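Local coordinates for uncharacterized protein (Bacteroides ovatus, PDB 3NQK) that is of unknown function but joins an amino-terminal domain of the E-set clan to a carboxy-terminal, mainly antiparallel beta domain of the BT_3044-like family, at residues I59-D64 and L129-D134; W84-E89 and M121-V126; K216-N221 and Y275-F280. All coordinates share one frame; numbering follows the deposited sequence.

Contact 1: I59-D64 and L129-D134; sequences IHIAVD and LTIVDD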
loop_
_atom_site.group_PDB
_atom_site.type_symbol
_atom_site.label_atom_id
_atom_site.label_comp_id
_atom_site.label_asym_id
_atom_site.label_seq_id
_atom_site.Cartn_x
_atom_site.Cartn_y
_atom_site.Cartn_z
ATOM N N ILE A 59 -7.809 5.235 -24.789
ATOM C CA ILE A 59 -7.704 6.585 -24.249
ATOM C C ILE A 59 -6.373 7.184 -24.604
ATOM O O ILE A 59 -5.348 6.525 -24.502
ATOM C CB ILE A 59 -7.882 6.571 -22.713
ATOM C CG1 ILE A 59 -9.300 6.098 -22.359
ATOM C CG2 ILE A 59 -7.621 7.969 -22.114
ATOM C CD1 ILE A 59 -9.448 5.566 -20.948
ATOM N N HIS A 60 -6.379 8.431 -25.041
ATOM C CA HIS A 60 -5.134 9.100 -25.430
ATOM C C HIS A 60 -4.767 10.174 -24.429
ATOM O O HIS A 60 -5.607 10.998 -24.054
ATOM C CB HIS A 60 -5.263 9.707 -26.826
ATOM C CG HIS A 60 -5.446 8.688 -27.914
ATOM N ND1 HIS A 60 -4.448 8.372 -28.814
ATOM C CD2 HIS A 60 -6.511 7.923 -28.249
ATOM C CE1 HIS A 60 -4.893 7.454 -29.656
ATOM N NE2 HIS A 60 -6.141 7.164 -29.335
ATOM N N ILE A 61 -3.502 10.153 -23.986
ATOM C CA ILE A 61 -2.993 11.116 -23.023
ATOM C C ILE A 61 -1.891 11.942 -23.669
ATOM O O ILE A 61 -1.054 11.410 -24.392
ATOM C CB ILE A 61 -2.373 10.420 -21.804
ATOM C CG1 ILE A 61 -3.227 9.223 -21.347
ATOM C CG2 ILE A 61 -2.177 11.407 -20.686
ATOM C CD1 ILE A 61 -4.478 9.609 -20.694
ATOM N N ALA A 62 -1.862 13.232 -23.373
ATOM C CA ALA A 62 -0.824 14.113 -23.917
ATOM C C ALA A 62 -0.395 15.140 -22.893
ATOM O O ALA A 62 -1.188 15.546 -22.024
ATOM C CB ALA A 62 -1.320 14.811 -25.192
ATOM N N VAL A 63 0.878 15.526 -22.962
ATOM C CA VAL A 63 1.392 16.582 -22.131
ATOM C C VAL A 63 0.718 17.890 -22.581
ATOM O O VAL A 63 0.503 18.093 -23.765
ATOM C CB VAL A 63 2.917 16.687 -22.270
ATOM C CG1 VAL A 63 3.462 17.850 -21.445
ATOM C CG2 VAL A 63 3.572 15.368 -21.857
ATOM N N ASP A 64 0.313 18.723 -21.625
ATOM C CA ASP A 64 -0.446 19.942 -21.939
ATOM C C ASP A 64 0.310 21.201 -21.511
ATOM O O ASP A 64 0.107 21.726 -20.413
ATOM C CB ASP A 64 -1.825 19.902 -21.274
ATOM C CG ASP A 64 -2.709 21.095 -21.665
ATOM O OD1 ASP A 64 -2.349 21.837 -22.606
ATOM O OD2 ASP A 64 -3.777 21.265 -21.045
ATOM N N LEU A 129 -0.862 16.653 -17.499
ATOM C CA LEU A 129 -1.466 15.635 -18.349
ATOM C C LEU A 129 -2.897 15.981 -18.643
ATOM O O LEU A 129 -3.634 16.431 -17.767
ATOM C CB LEU A 129 -1.411 14.273 -17.674
ATOM C CG LEU A 129 -0.013 13.789 -17.302
ATOM C CD1 LEU A 129 -0.087 12.461 -16.547
ATOM C CD2 LEU A 129 0.836 13.664 -18.530
ATOM N N THR A 130 -3.286 15.787 -19.890
ATOM C CA THR A 130 -4.640 16.013 -20.312
ATOM C C THR A 130 -5.092 14.804 -21.133
ATOM O O THR A 130 -4.276 14.136 -21.787
ATOM C CB THR A 130 -4.754 17.317 -21.171
ATOM O OG1 THR A 130 -6.130 17.676 -21.342
ATOM C CG2 THR A 130 -4.116 17.118 -22.542
ATOM N N ILE A 131 -6.368 14.485 -21.044
ATOM C CA ILE A 131 -6.940 13.406 -21.831
ATOM C C ILE A 131 -7.529 14.010 -23.062
ATOM O O ILE A 131 -8.608 14.609 -23.012
ATOM C CB ILE A 131 -8.032 12.678 -21.059
ATOM C CG1 ILE A 131 -7.414 11.894 -19.920
ATOM C CG2 ILE A 131 -8.811 11.739 -21.980
ATOM C CD1 ILE A 131 -8.384 11.155 -19.121
ATOM N N VAL A 132 -6.821 13.868 -24.181
ATOM C CA VAL A 132 -7.249 14.471 -25.436
ATOM C C VAL A 132 -8.352 13.643 -26.179
ATOM O O VAL A 132 -8.949 14.132 -27.125
ATOM C CB VAL A 132 -6.025 14.730 -26.383
ATOM C CG1 VAL A 132 -5.019 15.626 -25.696
ATOM C CG2 VAL A 132 -5.366 13.421 -26.802
ATOM N N ASP A 133 -8.601 12.406 -25.725
ATOM C CA ASP A 133 -9.673 11.525 -26.311
ATOM C C ASP A 133 -10.045 10.424 -25.316
ATOM O O ASP A 133 -9.203 9.601 -24.962
ATOM C CB ASP A 133 -9.206 10.890 -27.636
ATOM C CG ASP A 133 -10.248 9.881 -28.229
ATOM O OD1 ASP A 133 -11.458 9.976 -27.907
ATOM O OD2 ASP A 133 -9.844 9.020 -29.036
ATOM N N ASP A 134 -11.312 10.397 -24.891
ATOM C CA ASP A 134 -11.767 9.444 -23.830
ATOM C C ASP A 134 -12.201 8.074 -24.364
ATOM O O ASP A 134 -12.826 7.291 -23.635
ATOM C CB ASP A 134 -12.902 10.067 -22.968
ATOM C CG ASP A 134 -14.207 10.286 -23.751
ATOM O OD1 ASP A 134 -14.315 9.848 -24.919
ATOM O OD2 ASP A 134 -15.130 10.892 -23.179
HETATM O O HOH W 1 -9.013 5.967 -29.843
#
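Ala62 and Thr130 form a hydrogen-bonded antiparallel pair: Ala62 N reaches Thr130 O, and Thr130 N reaches Ala62 O at 3.0 Å. Further along, His60 N gives Asp133 O a third backbone bond at 3.1 Å. Between these, the bond from Val132 N to His60 O is weak, its N-H bent to 131°. The weak bond goes with a one-residue slip of register between His60 and Ile61, a beta bulge at the corner the chain turns at Val132. Strand 57-63 lies between 98-101 and 125-133 in a mixed sheet formed largely by the amino-terminal, E-set-clan region.

Apolar contacts follow the two faces. Ile61 CD1 crosses to Ile131 CG1 at 3.8 Å, and Ile59 CG2 meets Ile131 CG2 at 4.0 Å; these isoleucines pack on Val13, Phe15 and Ile45 of strands 12-15 and 38-48. On the other face Ala62 CB touches Val132 CG1 at 3.8 Å. There Thr130 holds OG1 anti to its own N (chi1 -168°), which leaves the CG2 methyl against Asp64 CB.

Between polar side chains the link is a water. The His60 ring and Asp133 carboxylate lie side by side, planes 14° apart. Water 1, in the ring plane at its edge, is 3.2 Å from His60 NE2 and donates to Asp133 OD2 at 3.3 Å. His60 ND1 is bonded to Glu97, while Asp133 OD1 takes the N-H of Gly135.

Contact 2: W84-E89 and M121-V126; sequences WYTEME and MLEKWV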
loop_
_atom_site.group_PDB
_atom_site.type_symbol
_atom_site.label_atom_id
_atom_site.label_comp_id
_atom_site.label_asym_id
_atom_site.label_seq_id
_atom_site.Cartn_x
_atom_site.Cartn_y
_atom_site.Cartn_z
ATOM N N TRP A 84 6.599 30.550 -10.233
ATOM C CA TRP A 84 5.947 29.743 -11.278
ATOM C C TRP A 84 6.317 28.279 -11.226
ATOM O O TRP A 84 7.423 27.910 -10.844
ATOM C CB TRP A 84 6.326 30.263 -12.663
ATOM C CG TRP A 84 5.546 31.403 -13.129
ATOM C CD1 TRP A 84 5.023 32.403 -12.370
ATOM C CD2 TRP A 84 5.306 31.759 -14.482
ATOM N NE1 TRP A 84 4.415 33.326 -13.163
ATOM C CE2 TRP A 84 4.580 32.963 -14.471
ATOM C CE3 TRP A 84 5.608 31.159 -15.716
ATOM C CZ2 TRP A 84 4.136 33.583 -15.642
ATOM C CZ3 TRP A 84 5.161 31.769 -16.882
ATOM C CH2 TRP A 84 4.431 32.966 -16.837
ATOM N N TYR A 85 5.398 27.450 -11.675
ATOM C CA TYR A 85 5.677 26.059 -11.883
ATOM C C TYR A 85 6.431 25.911 -13.206
ATOM O O TYR A 85 6.275 26.727 -14.109
ATOM C CB TYR A 85 4.387 25.271 -11.934
ATOM C CG TYR A 85 3.634 25.255 -10.640
ATOM C CD1 TYR A 85 4.114 24.558 -9.555
ATOM C CD2 TYR A 85 2.411 25.899 -10.515
ATOM C CE1 TYR A 85 3.420 24.522 -8.358
ATOM C CE2 TYR A 85 1.699 25.860 -9.324
ATOM C CZ TYR A 85 2.215 25.165 -8.249
ATOM O OH TYR A 85 1.521 25.106 -7.064
ATOM N N THR A 86 7.251 24.883 -13.311
ATOM C CA THR A 86 8.015 24.671 -14.507
ATOM C C THR A 86 7.709 23.308 -15.095
ATOM O O THR A 86 7.700 22.319 -14.397
ATOM C CB THR A 86 9.472 24.781 -14.220
ATOM O OG1 THR A 86 9.741 26.075 -13.670
ATOM C CG2 THR A 86 10.297 24.581 -15.509
ATOM N N GLU A 87 7.420 23.280 -16.392
ATOM C CA GLU A 87 7.067 22.044 -17.057
ATOM C C GLU A 87 8.210 21.072 -16.960
ATOM O O GLU A 87 9.326 21.421 -17.221
ATOM C CB GLU A 87 6.723 22.302 -18.513
ATOM C CG GLU A 87 6.301 21.047 -19.268
ATOM C CD GLU A 87 6.022 21.310 -20.735
ATOM O OE1 GLU A 87 5.732 22.475 -21.091
ATOM O OE2 GLU A 87 6.066 20.346 -21.525
HETATM N N MSE A 88 7.923 19.853 -16.534
HETATM C CA MSE A 88 8.956 18.850 -16.407
HETATM C C MSE A 88 9.627 18.577 -17.746
HETATM O O MSE A 88 8.978 18.587 -18.806
HETATM C CB MSE A 88 8.390 17.571 -15.858
HETATM C CG MSE A 88 9.434 16.592 -15.477
HETATM SE SE MSE A 88 8.814 15.472 -14.091
HETATM C CE MSE A 88 10.444 14.518 -13.685
ATOM N N GLU A 89 10.929 18.318 -17.687
ATOM C CA GLU A 89 11.743 18.139 -18.887
ATOM C C GLU A 89 11.407 16.818 -19.555
ATOM O O GLU A 89 11.167 15.829 -18.881
ATOM C CB GLU A 89 13.249 18.193 -18.516
ATOM C CG GLU A 89 13.714 19.556 -17.914
ATOM C CD GLU A 89 15.120 19.488 -17.249
ATOM O OE1 GLU A 89 15.333 18.623 -16.345
ATOM O OE2 GLU A 89 15.974 20.344 -17.586
HETATM N N MSE A 121 16.183 20.350 -8.115
HETATM C CA MSE A 121 14.952 20.677 -7.388
HETATM C C MSE A 121 14.862 22.110 -6.988
HETATM O O MSE A 121 14.088 22.456 -6.109
HETATM C CB MSE A 121 14.810 19.809 -6.171
HETATM C CG MSE A 121 14.634 18.363 -6.496
HETATM SE SE MSE A 121 13.152 18.051 -7.690
HETATM C CE MSE A 121 11.771 19.088 -6.748
ATOM N N LEU A 122 15.632 22.966 -7.630
ATOM C CA LEU A 122 15.420 24.382 -7.477
ATOM C C LEU A 122 14.043 24.717 -8.081
ATOM O O LEU A 122 13.374 25.650 -7.647
ATOM C CB LEU A 122 16.530 25.198 -8.171
ATOM C CG LEU A 122 16.238 26.709 -8.274
ATOM C CD1 LEU A 122 17.487 27.523 -8.389
ATOM C CD2 LEU A 122 15.316 26.984 -9.448
ATOM N N GLU A 123 13.628 23.927 -9.076
ATOM C CA GLU A 123 12.383 24.171 -9.777
ATOM C C GLU A 123 11.239 23.417 -9.122
ATOM O O GLU A 123 11.439 22.329 -8.543
ATOM C CB GLU A 123 12.495 23.730 -11.248
ATOM C CG GLU A 123 13.710 24.319 -12.027
ATOM C CD GLU A 123 13.536 25.787 -12.419
ATOM O OE1 GLU A 123 12.385 26.269 -12.482
ATOM O OE2 GLU A 123 14.561 26.442 -12.693
ATOM N N LYS A 124 10.047 24.028 -9.164
ATOM C CA LYS A 124 8.817 23.355 -8.789
ATOM C C LYS A 124 8.283 22.635 -10.036
ATOM O O LYS A 124 7.523 23.208 -10.826
ATOM C CB LYS A 124 7.783 24.361 -8.260
ATOM C CG LYS A 124 8.145 24.966 -6.895
ATOM C CD LYS A 124 6.952 25.722 -6.247
ATOM C CE LYS A 124 6.538 26.952 -7.061
ATOM N NZ LYS A 124 5.614 27.856 -6.292
ATOM N N TRP A 125 8.713 21.394 -10.223
ATOM C CA TRP A 125 8.391 20.640 -11.441
ATOM C C TRP A 125 6.948 20.183 -11.475
ATOM O O TRP A 125 6.408 19.709 -10.476
ATOM C CB TRP A 125 9.294 19.430 -11.560
ATOM C CG TRP A 125 10.743 19.766 -11.655
ATOM C CD1 TRP A 125 11.682 19.568 -10.707
ATOM C CD2 TRP A 125 11.413 20.370 -12.765
ATOM N NE1 TRP A 125 12.904 19.975 -11.161
ATOM C CE2 TRP A 125 12.759 20.493 -12.416
ATOM C CE3 TRP A 125 11.005 20.788 -14.027
ATOM C CZ2 TRP A 125 13.698 21.037 -13.270
ATOM C CZ3 TRP A 125 11.931 21.332 -14.868
ATOM C CH2 TRP A 125 13.268 21.448 -14.491
ATOM N N VAL A 126 6.330 20.312 -12.639
ATOM C CA VAL A 126 4.972 19.848 -12.834
ATOM C C VAL A 126 4.837 19.168 -14.182
ATOM O O VAL A 126 5.402 19.620 -15.177
ATOM C CB VAL A 126 3.975 20.986 -12.718
ATOM C CG1 VAL A 126 2.574 20.507 -13.057
ATOM C CG2 VAL A 126 4.021 21.571 -11.300
HETATM O O HOH W 2 9.672 26.640 -10.443
#
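Trp125 carries the largest share of the buried surface, its indole lying alongside Thr86 and pointing the same way. The six-membered end of the ring does the touching: CZ3 meets the Thr86 CG2 methyl at 3.7 Å, and Glu87 O sits at the edge of the ring, in its plane, 3.5 Å from CZ3. Glu89 crosses obliquely with its CG and CD near CH2, while its OE1 is paired with Lys92. Glu123 CB covers part of one indole face near the rim, and NE1 is fixed by Asp120 O.

Thr86 is gripped through backbone and side chain. Its N gives a nearly straight bond (171°) to Lys124 O at 3.0 Å, and its O accepts from Val126 N, also at 3.0 Å. With chi1 at -58°, OG1 stands beside its own N and donates to Glu123 OE1 at 2.9 Å, on its anti side, tilted out of the carboxylate plane; CG2 is thereby turned to the indole. A valine here would probably leave Glu123 OE1 without its hydroxyl donor and the bent glutamate freer to turn. Water 2 joins Trp84 O to Lys124 N.

Val126 O accepts from Met88 N at 2.9 Å, and Val126 CG2 lies 3.5 Å from Tyr85 CD1. That tyrosine is tied by its OH to Asp24. Lys124 NZ makes an off-centre cation-pi contact with the Tyr85 ring, 4.9 Å from its centroid; the ammonium itself bonds to Leu83 O.

Bonds from one residue to those flanking its partner, Thr86 straddling Trp125, are the signature of parallel beta pairing, here a brief one that adds strand 86-87 to the mixed sheet beside strand 125-133.

Contact 3: K216-N221 and Y275-F280; sequences KKYKIN and YDFQDF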
loop_
_atom_site.group_PDB
_atom_site.type_symbol
_atom_site.label_atom_id
_atom_site.label_comp_id
_atom_site.label_asym_id
_atom_site.label_seq_id
_atom_site.Cartn_x
_atom_site.Cartn_y
_atom_site.Cartn_z
ATOM N N LYS A 216 19.930 29.962 -6.511
ATOM C CA LYS A 216 20.717 28.772 -6.760
ATOM C C LYS A 216 22.118 28.921 -6.186
ATOM O O LYS A 216 22.744 27.944 -5.795
ATOM C CB LYS A 216 20.766 28.412 -8.281
ATOM C CG LYS A 216 21.516 29.397 -9.206
ATOM C CD LYS A 216 21.538 28.855 -10.701
ATOM C CE LYS A 216 21.979 29.943 -11.725
ATOM N N LYS A 217 22.571 30.151 -6.059
ATOM C CA LYS A 217 23.916 30.402 -5.581
ATOM C C LYS A 217 24.112 30.064 -4.103
ATOM O O LYS A 217 25.215 29.825 -3.679
ATOM C CB LYS A 217 24.318 31.853 -5.889
ATOM C CG LYS A 217 24.633 32.064 -7.407
ATOM C CD LYS A 217 25.006 33.500 -7.770
ATOM C CE LYS A 217 25.528 33.588 -9.231
ATOM N NZ LYS A 217 26.631 32.570 -9.508
ATOM N N TYR A 218 23.020 29.931 -3.360
ATOM C CA TYR A 218 23.094 29.662 -1.921
ATOM C C TYR A 218 22.814 28.203 -1.541
ATOM O O TYR A 218 22.675 27.892 -0.358
ATOM C CB TYR A 218 22.131 30.586 -1.172
ATOM C CG TYR A 218 22.452 32.064 -1.348
ATOM C CD1 TYR A 218 23.452 32.669 -0.608
ATOM C CD2 TYR A 218 21.766 32.831 -2.256
ATOM C CE1 TYR A 218 23.750 34.005 -0.773
ATOM C CE2 TYR A 218 22.053 34.182 -2.422
ATOM C CZ TYR A 218 23.047 34.755 -1.698
ATOM O OH TYR A 218 23.342 36.105 -1.883
ATOM N N LYS A 219 22.789 27.302 -2.523
ATOM C CA LYS A 219 22.560 25.865 -2.234
ATOM C C LYS A 219 23.721 25.268 -1.443
ATOM O O LYS A 219 24.875 25.501 -1.766
ATOM C CB LYS A 219 22.375 25.058 -3.542
ATOM C CG LYS A 219 21.078 25.373 -4.323
ATOM C CD LYS A 219 21.144 24.894 -5.809
ATOM C CE LYS A 219 20.344 23.626 -6.064
ATOM N NZ LYS A 219 20.248 23.315 -7.531
ATOM N N ILE A 220 23.401 24.492 -0.415
ATOM C CA ILE A 220 24.404 23.743 0.334
ATOM C C ILE A 220 24.092 22.258 0.196
ATOM O O ILE A 220 23.054 21.805 0.649
ATOM C CB ILE A 220 24.376 24.090 1.831
ATOM C CG1 ILE A 220 24.491 25.585 2.047
ATOM C CG2 ILE A 220 25.499 23.369 2.563
ATOM C CD1 ILE A 220 24.417 25.973 3.487
ATOM N N ASN A 221 24.975 21.514 -0.459
ATOM C CA ASN A 221 24.778 20.083 -0.641
ATOM C C ASN A 221 25.163 19.343 0.622
ATOM O O ASN A 221 26.207 19.613 1.211
ATOM C CB ASN A 221 25.605 19.565 -1.820
ATOM C CG ASN A 221 25.139 20.126 -3.157
ATOM O OD1 ASN A 221 23.943 20.213 -3.421
ATOM N ND2 ASN A 221 26.091 20.521 -4.002
ATOM N N TYR A 275 28.199 26.944 10.299
ATOM C CA TYR A 275 28.941 27.475 9.139
ATOM C C TYR A 275 28.820 28.974 8.984
ATOM O O TYR A 275 27.983 29.613 9.608
ATOM C CB TYR A 275 28.476 26.791 7.844
ATOM C CG TYR A 275 26.999 26.999 7.490
ATOM C CD1 TYR A 275 26.563 28.154 6.864
ATOM C CD2 TYR A 275 26.071 25.998 7.717
ATOM C CE1 TYR A 275 25.203 28.323 6.517
ATOM C CE2 TYR A 275 24.739 26.151 7.383
ATOM C CZ TYR A 275 24.304 27.307 6.779
ATOM O OH TYR A 275 22.950 27.431 6.442
ATOM N N ASP A 276 29.670 29.526 8.137
ATOM C CA ASP A 276 29.589 30.923 7.765
ATOM C C ASP A 276 29.202 31.011 6.323
ATOM O O ASP A 276 29.552 30.128 5.534
ATOM C CB ASP A 276 30.956 31.608 7.921
ATOM C CG ASP A 276 31.307 31.919 9.356
ATOM O OD1 ASP A 276 30.383 32.076 10.186
ATOM O OD2 ASP A 276 32.525 32.063 9.640
ATOM N N PHE A 277 28.520 32.102 5.958
ATOM C CA PHE A 277 28.305 32.454 4.553
ATOM C C PHE A 277 27.935 33.907 4.432
ATOM O O PHE A 277 27.715 34.584 5.425
ATOM C CB PHE A 277 27.231 31.590 3.931
ATOM C CG PHE A 277 25.845 32.078 4.167
ATOM C CD1 PHE A 277 25.208 31.838 5.373
ATOM C CD2 PHE A 277 25.139 32.709 3.155
ATOM C CE1 PHE A 277 23.896 32.267 5.586
ATOM C CE2 PHE A 277 23.829 33.153 3.365
ATOM C CZ PHE A 277 23.212 32.928 4.577
ATOM N N GLN A 278 27.890 34.394 3.205
ATOM C CA GLN A 278 27.570 35.800 2.934
ATOM C C GLN A 278 26.403 35.887 2.007
ATOM O O GLN A 278 26.298 35.094 1.064
ATOM C CB GLN A 278 28.754 36.497 2.268
ATOM C CG GLN A 278 29.995 36.491 3.084
ATOM C CD GLN A 278 31.091 37.356 2.492
ATOM O OE1 GLN A 278 31.091 37.671 1.281
ATOM N NE2 GLN A 278 32.031 37.748 3.330
ATOM N N ASP A 279 25.546 36.887 2.235
ATOM C CA ASP A 279 24.429 37.176 1.347
ATOM C C ASP A 279 24.831 38.375 0.561
ATOM O O ASP A 279 25.095 39.427 1.122
ATOM C CB ASP A 279 23.143 37.449 2.152
ATOM C CG ASP A 279 21.973 37.925 1.276
ATOM O OD1 ASP A 279 22.207 38.318 0.120
ATOM O OD2 ASP A 279 20.828 37.962 1.779
ATOM N N PHE A 280 24.920 38.211 -0.749
ATOM C CA PHE A 280 25.433 39.262 -1.610
ATOM C C PHE A 280 24.443 39.621 -2.706
ATOM O O PHE A 280 24.813 40.219 -3.714
ATOM C CB PHE A 280 26.748 38.814 -2.225
ATOM C CG PHE A 280 26.628 37.590 -3.066
ATOM C CD1 PHE A 280 26.624 36.339 -2.488
ATOM C CD2 PHE A 280 26.508 37.687 -4.443
ATOM C CE1 PHE A 280 26.515 35.207 -3.262
ATOM C CE2 PHE A 280 26.396 36.553 -5.225
ATOM C CZ PHE A 280 26.401 35.313 -4.632
#
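Tyr218 and Ile220, where the chain enters strand 219-224, reach across to the end of strand 264-279, so that side chains join two strands that are not neighbours in the curled antiparallel sheet of the BT_3044-like region. Even the nearest CA atoms, those of Tyr218 and Asp279, are 8.3 Å apart.

Tyr218 spans most of this distance. Its OH accepts from Phe280 N at 2.9 Å (N-H angle 155°) and is also hydrogen-bonded to Thr281 OG1. The same oxygen lies over one face of the Phe280 ring, toward the rim, the two rings being oblique with planes 43° apart. Gln278 O comes to the tyrosine edge, in the ring plane, 3.3 Å from CE1. Nearer the root of the ring, Tyr218 CD1 touches Phe277 CE2 at 4.0 Å, the two side chains crossing at about a right angle. Lys217 CD adds its methylene at the edge of Phe280, 3.9 Å from CZ.

Ile220 and Tyr275 come from opposite directions. An extended chi2 (178°) carries Ile220 CD1 over the face of the tyrosine as a CH-pi contact, 4.0 Å from the ring centroid. Met232 of strand 230-234 touches both.

In this apolar, aromatic interior both tyrosine hydroxyls find a backbone N-H, Tyr218 OH that of Phe280 and Tyr275 OH that of Gly204, so the polar ends of the buried rings are satisfied.

Contacts 1 and 2 share strand 125-133 and its mixed sheet, with contact 2 nested along the chain inside the loop closed by contact 1; they touch where Val63 packs on Glu87. Both are partly buried and rest on backbone bonds, antiparallel with a bulge in contact 1, parallel in contact 2. Contact 3 is the buried one, belongs to the other family region, and depends on aromatic side chains with a single direct hydrogen bond. Contact 2 lies near the centre of the molecule and touches contact 3, Leu122 packing on Lys216. Contacts 1 and 3 lie on opposite sides of the chain's centre, their centres about 42 Å apart.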